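Long-range contacts in serine-rich secreted cell wall anchored (LPXTG-motif ) protein (Lactobacillus reuteri ATCC 53608, PDB 5NXK), which is a surface adhesin with a beta-solenoid fold that probably mediates attachment of the gut bacterium to its host: residues Leu10-Thr20 with Ile34-Ile45; Ile1-Leu10 with Thr21-Asn32. All coordinates share one frame; numbering follows the deposited sequence.

How the interactions relate
Both contacts lie at the N-terminal end of the beta-solenoid, where helix 7-14 closes off the first coils. Interaction 2 (1-10 with 21-32) joins strand 3-4 and the start of the helix to strands 21-24 and 28-30; interaction 1 (10-20 with 34-45) joins the rest of the helix and the loop after it to strands 34-36 and 41-45. L10 belongs to both, and L14 of interaction 1 packs on I22 of interaction 2. Each is partly buried. Interaction 1 also buries a charged group, R41, which donates to carbonyls of the helix end and the loop after it, whereas in interaction 2 the partly exposed E7 accepts from backbone N-H groups beside parallel strand pairing.

Interaction 1 of 2, residues Leu10-Thr20 with Ile34-Ile45; sequences LKAALRDASIT and ITINNGNRNITI
The guanidinium of R41 bonds to the carbonyl of L14 at the end of helix 7-14 and to that of I19 in the loop beyond. NH1 of R41 donates to L14 O at 2.8 Å, and NH2 donates to I19 O at 3.0 Å, both partners lying close to the guanidinium plane. N38 OD1 takes a further bond from NH1 on a lone pair, while water 1 links R41 NE to I19 O and N42 N. A17 CA and the D16 backbone lie over one face of the group and I43 CD1 over the other, all toward the rim, which with the in-plane bonds limits its rotation. Bends at chi2 and chi3 (-63° and -61°) curl the arginine chain back under the loop. Farther along, T44 N donates to T20 O at 2.8 Å, a backbone bond.

The apolar contacts centre on L14. It sends CD1 to I34 CG2 at 4.0 Å and CD2 to I43 CG2, crossing both isoleucines at about a right angle. I34 CD1 lies against K11 CA at 3.6 Å.

Helix 7-14 thus caps the open end of the solenoid: L14 also touches I22 of strand 21-24 and I61 of strand 61-63, while R41 rests on I72 of strand 71-77, in the next coil.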
# COMPACT_ATOMS: atom_id res chain seq x y z
N LEU A 10 -17.64 -14.55 -8.68
CA LEU A 10 -16.29 -14.02 -8.47
C LEU A 10 -15.47 -15.01 -7.65
O LEU A 10 -14.30 -15.28 -7.95
CB LEU A 10 -16.33 -12.66 -7.78
CG LEU A 10 -14.95 -12.01 -7.58
CD1 LEU A 10 -14.23 -11.84 -8.93
CD2 LEU A 10 -15.10 -10.66 -6.87
N LYS A 11 -16.08 -15.53 -6.59
CA LYS A 11 -15.45 -16.51 -5.73
C LYS A 11 -15.04 -17.74 -6.52
O LYS A 11 -13.91 -18.23 -6.39
CB LYS A 11 -16.38 -16.91 -4.58
CG LYS A 11 -15.82 -18.02 -3.71
CD LYS A 11 -16.77 -18.39 -2.57
CE LYS A 11 -16.24 -19.59 -1.80
NZ LYS A 11 -17.19 -20.04 -0.74
N ALA A 12 -15.96 -18.24 -7.34
CA ALA A 12 -15.67 -19.42 -8.14
C ALA A 12 -14.51 -19.17 -9.09
O ALA A 12 -13.60 -19.99 -9.19
CB ALA A 12 -16.92 -19.86 -8.92
N ALA A 13 -14.50 -18.01 -9.75
CA ALA A 13 -13.43 -17.70 -10.70
C ALA A 13 -12.07 -17.56 -10.01
O ALA A 13 -11.05 -18.05 -10.50
CB ALA A 13 -13.77 -16.44 -11.46
N LEU A 14 -12.06 -16.88 -8.86
CA LEU A 14 -10.82 -16.66 -8.13
C LEU A 14 -10.29 -17.96 -7.51
O LEU A 14 -9.08 -18.13 -7.37
CB LEU A 14 -11.02 -15.62 -7.03
CG LEU A 14 -11.21 -14.18 -7.50
CD1 LEU A 14 -11.54 -13.27 -6.32
CD2 LEU A 14 -10.00 -13.67 -8.25
N ARG A 15 -11.18 -18.88 -7.17
CA ARG A 15 -10.73 -20.11 -6.53
C ARG A 15 -10.43 -21.19 -7.56
O ARG A 15 -10.04 -22.31 -7.21
CB ARG A 15 -11.77 -20.61 -5.52
CG ARG A 15 -11.84 -19.73 -4.28
CD ARG A 15 -12.87 -20.23 -3.28
NE ARG A 15 -12.61 -21.61 -2.89
CZ ARG A 15 -11.74 -21.97 -1.96
NH1 ARG A 15 -11.03 -21.04 -1.31
NH2 ARG A 15 -11.56 -23.25 -1.67
N ASP A 16 -10.56 -20.83 -8.84
CA ASP A 16 -10.30 -21.78 -9.92
C ASP A 16 -8.88 -21.55 -10.42
O ASP A 16 -8.59 -20.53 -11.03
CB ASP A 16 -11.32 -21.59 -11.05
CG ASP A 16 -11.10 -22.56 -12.23
OD1 ASP A 16 -9.98 -23.08 -12.44
OD2 ASP A 16 -12.09 -22.78 -12.96
N ALA A 17 -8.02 -22.53 -10.18
CA ALA A 17 -6.57 -22.40 -10.36
C ALA A 17 -6.15 -22.22 -11.82
O ALA A 17 -5.01 -21.87 -12.09
CB ALA A 17 -5.87 -23.62 -9.77
N SER A 18 -7.07 -22.47 -12.75
CA SER A 18 -6.77 -22.32 -14.17
C SER A 18 -7.20 -20.95 -14.71
O SER A 18 -6.89 -20.58 -15.84
CB SER A 18 -7.46 -23.45 -14.96
OG SER A 18 -7.64 -23.12 -16.32
N ILE A 19 -7.91 -20.19 -13.88
CA ILE A 19 -8.44 -18.89 -14.31
C ILE A 19 -7.38 -17.80 -14.17
O ILE A 19 -6.75 -17.66 -13.12
CB ILE A 19 -9.70 -18.50 -13.49
CG1 ILE A 19 -10.86 -19.43 -13.84
CG2 ILE A 19 -10.13 -17.08 -13.83
CD1 ILE A 19 -11.24 -19.42 -15.30
N THR A 20 -7.15 -17.07 -15.27
CA THR A 20 -6.18 -15.98 -15.30
C THR A 20 -6.81 -14.59 -15.52
O THR A 20 -6.24 -13.58 -15.10
CB THR A 20 -5.10 -16.20 -16.40
OG1 THR A 20 -5.71 -16.18 -17.70
CG2 THR A 20 -4.37 -17.52 -16.18
N ILE A 34 -12.89 -13.88 0.21
CA ILE A 34 -12.56 -14.94 -0.74
C ILE A 34 -11.09 -15.32 -0.57
O ILE A 34 -10.23 -14.47 -0.71
CB ILE A 34 -12.81 -14.50 -2.19
CG1 ILE A 34 -14.30 -14.27 -2.45
CG2 ILE A 34 -12.27 -15.54 -3.16
CD1 ILE A 34 -14.57 -13.62 -3.79
N THR A 35 -10.81 -16.59 -0.30
CA THR A 35 -9.42 -17.01 -0.13
C THR A 35 -8.85 -17.66 -1.39
O THR A 35 -9.47 -18.52 -1.99
CB THR A 35 -9.25 -18.00 1.05
OG1 THR A 35 -9.56 -17.35 2.29
CG2 THR A 35 -7.81 -18.51 1.12
N ILE A 36 -7.65 -17.22 -1.76
CA ILE A 36 -6.88 -17.80 -2.84
C ILE A 36 -5.65 -18.47 -2.23
O ILE A 36 -4.76 -17.80 -1.70
CB ILE A 36 -6.41 -16.75 -3.85
CG1 ILE A 36 -7.59 -15.88 -4.31
CG2 ILE A 36 -5.67 -17.42 -5.02
CD1 ILE A 36 -7.19 -14.79 -5.30
N ASN A 37 -5.60 -19.80 -2.30
CA ASN A 37 -4.51 -20.54 -1.68
C ASN A 37 -4.17 -21.80 -2.47
O ASN A 37 -3.79 -22.82 -1.90
CB ASN A 37 -4.85 -20.90 -0.24
CG ASN A 37 -6.09 -21.78 -0.12
OD1 ASN A 37 -6.71 -22.15 -1.11
ND2 ASN A 37 -6.43 -22.15 1.11
N ASN A 38 -4.33 -21.72 -3.78
CA ASN A 38 -4.16 -22.89 -4.63
C ASN A 38 -2.96 -22.81 -5.56
O ASN A 38 -3.02 -23.26 -6.70
CB ASN A 38 -5.45 -23.14 -5.42
CG ASN A 38 -5.87 -21.96 -6.28
OD1 ASN A 38 -5.28 -20.87 -6.20
ND2 ASN A 38 -6.93 -22.14 -7.06
N GLY A 39 -1.86 -22.24 -5.05
CA GLY A 39 -0.56 -22.33 -5.70
C GLY A 39 -0.18 -21.11 -6.52
O GLY A 39 -0.58 -19.98 -6.19
N ASN A 40 0.62 -21.33 -7.56
CA ASN A 40 1.01 -20.27 -8.48
C ASN A 40 -0.22 -19.75 -9.20
O ASN A 40 -0.98 -20.52 -9.76
CB ASN A 40 2.04 -20.77 -9.50
CG ASN A 40 3.41 -21.06 -8.88
OD1 ASN A 40 3.85 -20.37 -7.97
ND2 ASN A 40 4.07 -22.10 -9.39
N ARG A 41 -0.41 -18.43 -9.17
CA ARG A 41 -1.56 -17.81 -9.82
C ARG A 41 -1.14 -16.52 -10.48
O ARG A 41 -0.34 -15.75 -9.94
CB ARG A 41 -2.70 -17.54 -8.83
CG ARG A 41 -3.35 -18.79 -8.25
CD ARG A 41 -4.05 -19.65 -9.32
NE ARG A 41 -5.14 -18.97 -10.02
CZ ARG A 41 -6.35 -18.76 -9.50
NH1 ARG A 41 -6.62 -19.16 -8.27
NH2 ARG A 41 -7.29 -18.14 -10.21
N ASN A 42 -1.67 -16.31 -11.68
CA ASN A 42 -1.54 -15.06 -12.39
C ASN A 42 -2.94 -14.56 -12.73
O ASN A 42 -3.58 -15.07 -13.65
CB ASN A 42 -0.69 -15.26 -13.64
CG ASN A 42 -0.62 -14.02 -14.51
OD1 ASN A 42 -0.63 -12.89 -14.02
ND2 ASN A 42 -0.56 -14.22 -15.83
N ILE A 43 -3.43 -13.57 -11.99
CA ILE A 43 -4.84 -13.19 -12.07
C ILE A 43 -5.01 -11.72 -12.40
O ILE A 43 -4.40 -10.85 -11.77
CB ILE A 43 -5.58 -13.46 -10.74
CG1 ILE A 43 -5.50 -14.94 -10.36
CG2 ILE A 43 -7.02 -12.99 -10.82
CD1 ILE A 43 -5.97 -15.23 -8.93
N THR A 44 -5.85 -11.44 -13.39
CA THR A 44 -6.19 -10.08 -13.75
C THR A 44 -7.69 -9.87 -13.66
O THR A 44 -8.46 -10.56 -14.33
CB THR A 44 -5.72 -9.73 -15.16
OG1 THR A 44 -4.30 -9.90 -15.23
CG2 THR A 44 -6.08 -8.28 -15.51
N ILE A 45 -8.10 -8.91 -12.85
CA ILE A 45 -9.50 -8.53 -12.80
C ILE A 45 -9.71 -7.27 -13.60
O ILE A 45 -9.18 -6.21 -13.26
CB ILE A 45 -9.99 -8.27 -11.36
CG1 ILE A 45 -9.82 -9.52 -10.50
CG2 ILE A 45 -11.45 -7.81 -11.38
CD1 ILE A 45 -10.38 -9.36 -9.09
O HOH W 1 -4.04 -17.91 -12.67
O HOH W 2 -3.62 -12.37 -15.35

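Interaction 2 of 2, residues Ile1-Leu10 with Thr21-Asn32; sequences IEEVSNEEEL and TIKLKNNITLNN
The carboxylate of E7 is held by two successive backbone N-H groups just after strand 28-30. The contact belongs to a beta-alpha-beta unit, strand 3-4, helix 7-14 and strand 21-24, at the start of the beta-solenoid. N31 N donates to E7 OE1 at 2.9 Å, nearly straight at 174° but 34° out of the carboxylate plane; N32 N donates to E7 OE2, also at 2.9 Å, on the syn lone pair. With CG anti to the backbone N (chi1 174°) and the chain extended beyond it, E7 reaches from the first turn of the helix across L30, whose CD2 packs against E7 CG.

Strands 3-4 and 21-24 pair in parallel: K23 N donates to E2 O, V4 N to K23 O and K25 N to V4 O. Strand 3-4 is an edge strand of the long parallel sheet; strand 21-24 lies between it and strand 41-46.

Between the helix and the strands V4 CG2 meets I22 CG2 at 3.6 Å and also touches L24 CD2 and, on strand 28-30, I28 CD1. L10 turns its branches to different partners, CD1 to I22 CG2 and CD2 to L30 CD2 of strand 28-30, while its CB faces I28 CD1. On the outer face, the aliphatic part of K25 lies against E3, with NZ beyond salt-bridge range of the carboxylate.

N6 sits at the N-cap position just before the helix, and its OD1 accepts from E9 N at 2.9 Å; E9 OE1 in turn accepts from S5 N at 2.7 Å.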
# COMPACT_ATOMS: atom_id res chain seq x y z
N ILE A 1 -11.47 -13.89 -20.64
CA ILE A 1 -11.84 -15.30 -20.77
C ILE A 1 -12.52 -15.79 -19.48
O ILE A 1 -12.24 -16.88 -19.00
CB ILE A 1 -10.60 -16.19 -21.14
CG1 ILE A 1 -9.82 -15.61 -22.33
CG2 ILE A 1 -10.99 -17.65 -21.48
CD1 ILE A 1 -8.83 -16.58 -22.96
N GLU A 2 -13.38 -14.94 -18.90
CA GLU A 2 -14.31 -15.29 -17.80
C GLU A 2 -15.01 -14.07 -17.22
O GLU A 2 -14.38 -13.20 -16.63
CB GLU A 2 -13.60 -16.04 -16.67
CG GLU A 2 -14.53 -16.52 -15.57
CD GLU A 2 -15.16 -17.88 -15.88
OE1 GLU A 2 -14.48 -18.73 -16.50
OE2 GLU A 2 -16.32 -18.10 -15.48
N GLU A 3 -16.33 -14.05 -17.35
CA GLU A 3 -17.16 -12.94 -16.89
C GLU A 3 -17.92 -13.24 -15.59
O GLU A 3 -18.48 -14.33 -15.43
CB GLU A 3 -18.11 -12.56 -18.01
CG GLU A 3 -17.35 -12.33 -19.32
CD GLU A 3 -18.20 -11.77 -20.45
OE1 GLU A 3 -19.45 -11.74 -20.32
OE2 GLU A 3 -17.62 -11.38 -21.49
N VAL A 4 -17.92 -12.30 -14.64
CA VAL A 4 -18.57 -12.54 -13.35
C VAL A 4 -19.49 -11.38 -12.98
O VAL A 4 -19.20 -10.21 -13.27
CB VAL A 4 -17.53 -12.77 -12.19
CG1 VAL A 4 -16.69 -14.04 -12.43
CG2 VAL A 4 -16.65 -11.55 -11.99
N SER A 5 -20.60 -11.70 -12.31
CA SER A 5 -21.60 -10.68 -12.01
C SER A 5 -22.03 -10.65 -10.54
O SER A 5 -22.85 -9.81 -10.16
CB SER A 5 -22.84 -10.91 -12.87
OG SER A 5 -22.54 -10.70 -14.24
N ASN A 6 -21.47 -11.54 -9.72
CA ASN A 6 -21.84 -11.54 -8.31
C ASN A 6 -20.81 -12.25 -7.45
O ASN A 6 -19.81 -12.76 -7.96
CB ASN A 6 -23.22 -12.17 -8.11
CG ASN A 6 -23.28 -13.61 -8.59
OD1 ASN A 6 -22.37 -14.41 -8.33
ND2 ASN A 6 -24.34 -13.94 -9.31
N GLU A 7 -21.06 -12.29 -6.14
CA GLU A 7 -20.09 -12.83 -5.19
C GLU A 7 -19.73 -14.28 -5.49
O GLU A 7 -18.55 -14.62 -5.53
CB GLU A 7 -20.61 -12.69 -3.76
CG GLU A 7 -19.72 -13.37 -2.72
CD GLU A 7 -20.02 -12.91 -1.29
OE1 GLU A 7 -21.10 -12.33 -1.05
OE2 GLU A 7 -19.14 -13.10 -0.42
N GLU A 8 -20.73 -15.12 -5.72
CA GLU A 8 -20.48 -16.54 -5.95
C GLU A 8 -19.69 -16.77 -7.24
O GLU A 8 -18.79 -17.61 -7.27
CB GLU A 8 -21.79 -17.32 -6.00
CG GLU A 8 -22.45 -17.54 -4.64
CD GLU A 8 -21.50 -18.09 -3.59
OE1 GLU A 8 -20.86 -19.13 -3.84
OE2 GLU A 8 -21.39 -17.47 -2.50
N GLU A 9 -20.01 -16.02 -8.29
CA GLU A 9 -19.25 -16.17 -9.54
C GLU A 9 -17.81 -15.66 -9.39
O GLU A 9 -16.86 -16.28 -9.90
CB GLU A 9 -19.96 -15.44 -10.69
CG GLU A 9 -21.29 -16.08 -11.10
CD GLU A 9 -22.09 -15.25 -12.12
OE1 GLU A 9 -21.66 -14.13 -12.49
OE2 GLU A 9 -23.16 -15.72 -12.55
N LEU A 10 -17.64 -14.55 -8.68
CA LEU A 10 -16.29 -14.02 -8.47
C LEU A 10 -15.47 -15.01 -7.65
O LEU A 10 -14.30 -15.28 -7.95
CB LEU A 10 -16.33 -12.66 -7.78
CG LEU A 10 -14.95 -12.01 -7.58
CD1 LEU A 10 -14.23 -11.84 -8.93
CD2 LEU A 10 -15.10 -10.66 -6.87
N THR A 21 -7.95 -14.54 -16.20
CA THR A 21 -8.57 -13.26 -16.52
C THR A 21 -10.05 -13.24 -16.13
O THR A 21 -10.80 -14.17 -16.42
CB THR A 21 -8.42 -12.92 -18.01
OG1 THR A 21 -7.04 -13.04 -18.39
CG2 THR A 21 -8.89 -11.50 -18.28
N ILE A 22 -10.46 -12.17 -15.44
CA ILE A 22 -11.81 -12.05 -14.92
C ILE A 22 -12.36 -10.67 -15.28
O ILE A 22 -11.67 -9.66 -15.06
CB ILE A 22 -11.84 -12.26 -13.39
CG1 ILE A 22 -11.33 -13.66 -13.04
CG2 ILE A 22 -13.22 -12.00 -12.80
CD1 ILE A 22 -11.13 -13.86 -11.56
N LYS A 23 -13.56 -10.61 -15.86
CA LYS A 23 -14.19 -9.34 -16.20
C LYS A 23 -15.43 -9.13 -15.37
O LYS A 23 -16.30 -9.99 -15.32
CB LYS A 23 -14.58 -9.27 -17.68
CG LYS A 23 -13.43 -9.19 -18.66
CD LYS A 23 -13.95 -8.78 -20.04
CE LYS A 23 -14.79 -7.51 -19.94
NZ LYS A 23 -15.16 -6.95 -21.27
N LEU A 24 -15.53 -7.97 -14.72
CA LEU A 24 -16.73 -7.63 -13.96
C LEU A 24 -17.81 -7.17 -14.94
O LEU A 24 -17.55 -6.32 -15.79
CB LEU A 24 -16.45 -6.53 -12.93
CG LEU A 24 -15.27 -6.78 -11.97
CD1 LEU A 24 -15.09 -5.63 -10.97
CD2 LEU A 24 -15.46 -8.11 -11.24
N LYS A 25 -19.00 -7.75 -14.83
CA LYS A 25 -20.13 -7.36 -15.68
C LYS A 25 -21.11 -6.52 -14.86
O LYS A 25 -22.10 -6.02 -15.38
CB LYS A 25 -20.84 -8.58 -16.26
CG LYS A 25 -19.96 -9.47 -17.13
CD LYS A 25 -19.27 -8.67 -18.22
CE LYS A 25 -20.23 -8.27 -19.32
NZ LYS A 25 -19.54 -7.36 -20.29
N ASN A 26 -20.82 -6.39 -13.57
CA ASN A 26 -21.70 -5.70 -12.64
C ASN A 26 -20.93 -5.34 -11.37
O ASN A 26 -19.86 -5.90 -11.10
CB ASN A 26 -22.91 -6.59 -12.31
CG ASN A 26 -24.05 -5.82 -11.62
OD1 ASN A 26 -23.99 -4.60 -11.47
ND2 ASN A 26 -25.09 -6.55 -11.22
N ASN A 27 -21.46 -4.41 -10.59
CA ASN A 27 -20.90 -4.16 -9.27
C ASN A 27 -21.11 -5.37 -8.39
O ASN A 27 -22.16 -6.00 -8.43
CB ASN A 27 -21.53 -2.93 -8.62
CG ASN A 27 -21.44 -1.71 -9.49
OD1 ASN A 27 -20.40 -1.42 -10.07
ND2 ASN A 27 -22.54 -0.97 -9.59
N ILE A 28 -20.12 -5.68 -7.57
CA ILE A 28 -20.20 -6.87 -6.74
C ILE A 28 -20.06 -6.52 -5.27
O ILE A 28 -19.14 -5.80 -4.87
CB ILE A 28 -19.12 -7.88 -7.13
CG1 ILE A 28 -19.32 -8.30 -8.60
CG2 ILE A 28 -19.15 -9.08 -6.19
CD1 ILE A 28 -18.47 -9.45 -9.05
N THR A 29 -20.97 -7.06 -4.45
CA THR A 29 -20.85 -6.92 -3.01
C THR A 29 -20.47 -8.26 -2.38
O THR A 29 -21.15 -9.27 -2.58
CB THR A 29 -22.16 -6.43 -2.37
OG1 THR A 29 -22.49 -5.14 -2.90
CG2 THR A 29 -22.00 -6.33 -0.86
N LEU A 30 -19.39 -8.25 -1.61
CA LEU A 30 -18.90 -9.45 -0.95
C LEU A 30 -19.28 -9.47 0.53
O LEU A 30 -18.82 -8.62 1.31
CB LEU A 30 -17.37 -9.56 -1.09
CG LEU A 30 -16.77 -9.44 -2.49
CD1 LEU A 30 -15.25 -9.48 -2.43
CD2 LEU A 30 -17.31 -10.53 -3.40
N ASN A 31 -20.10 -10.44 0.91
CA ASN A 31 -20.46 -10.63 2.32
C ASN A 31 -19.43 -11.50 3.03
O ASN A 31 -19.35 -11.53 4.26
CB ASN A 31 -21.85 -11.24 2.43
CG ASN A 31 -22.93 -10.35 1.83
OD1 ASN A 31 -23.56 -10.72 0.84
ND2 ASN A 31 -23.12 -9.17 2.41
N ASN A 32 -18.62 -12.19 2.24
CA ASN A 32 -17.57 -13.04 2.78
C ASN A 32 -16.22 -12.71 2.15
O ASN A 32 -16.17 -12.17 1.04
CB ASN A 32 -17.92 -14.50 2.53
CG ASN A 32 -19.23 -14.89 3.17
OD1 ASN A 32 -19.31 -15.05 4.39
ND2 ASN A 32 -20.28 -15.01 2.36
O HOH W 3 -24.17 -8.61 -7.81
O HOH W 4 -23.24 -10.86 -1.87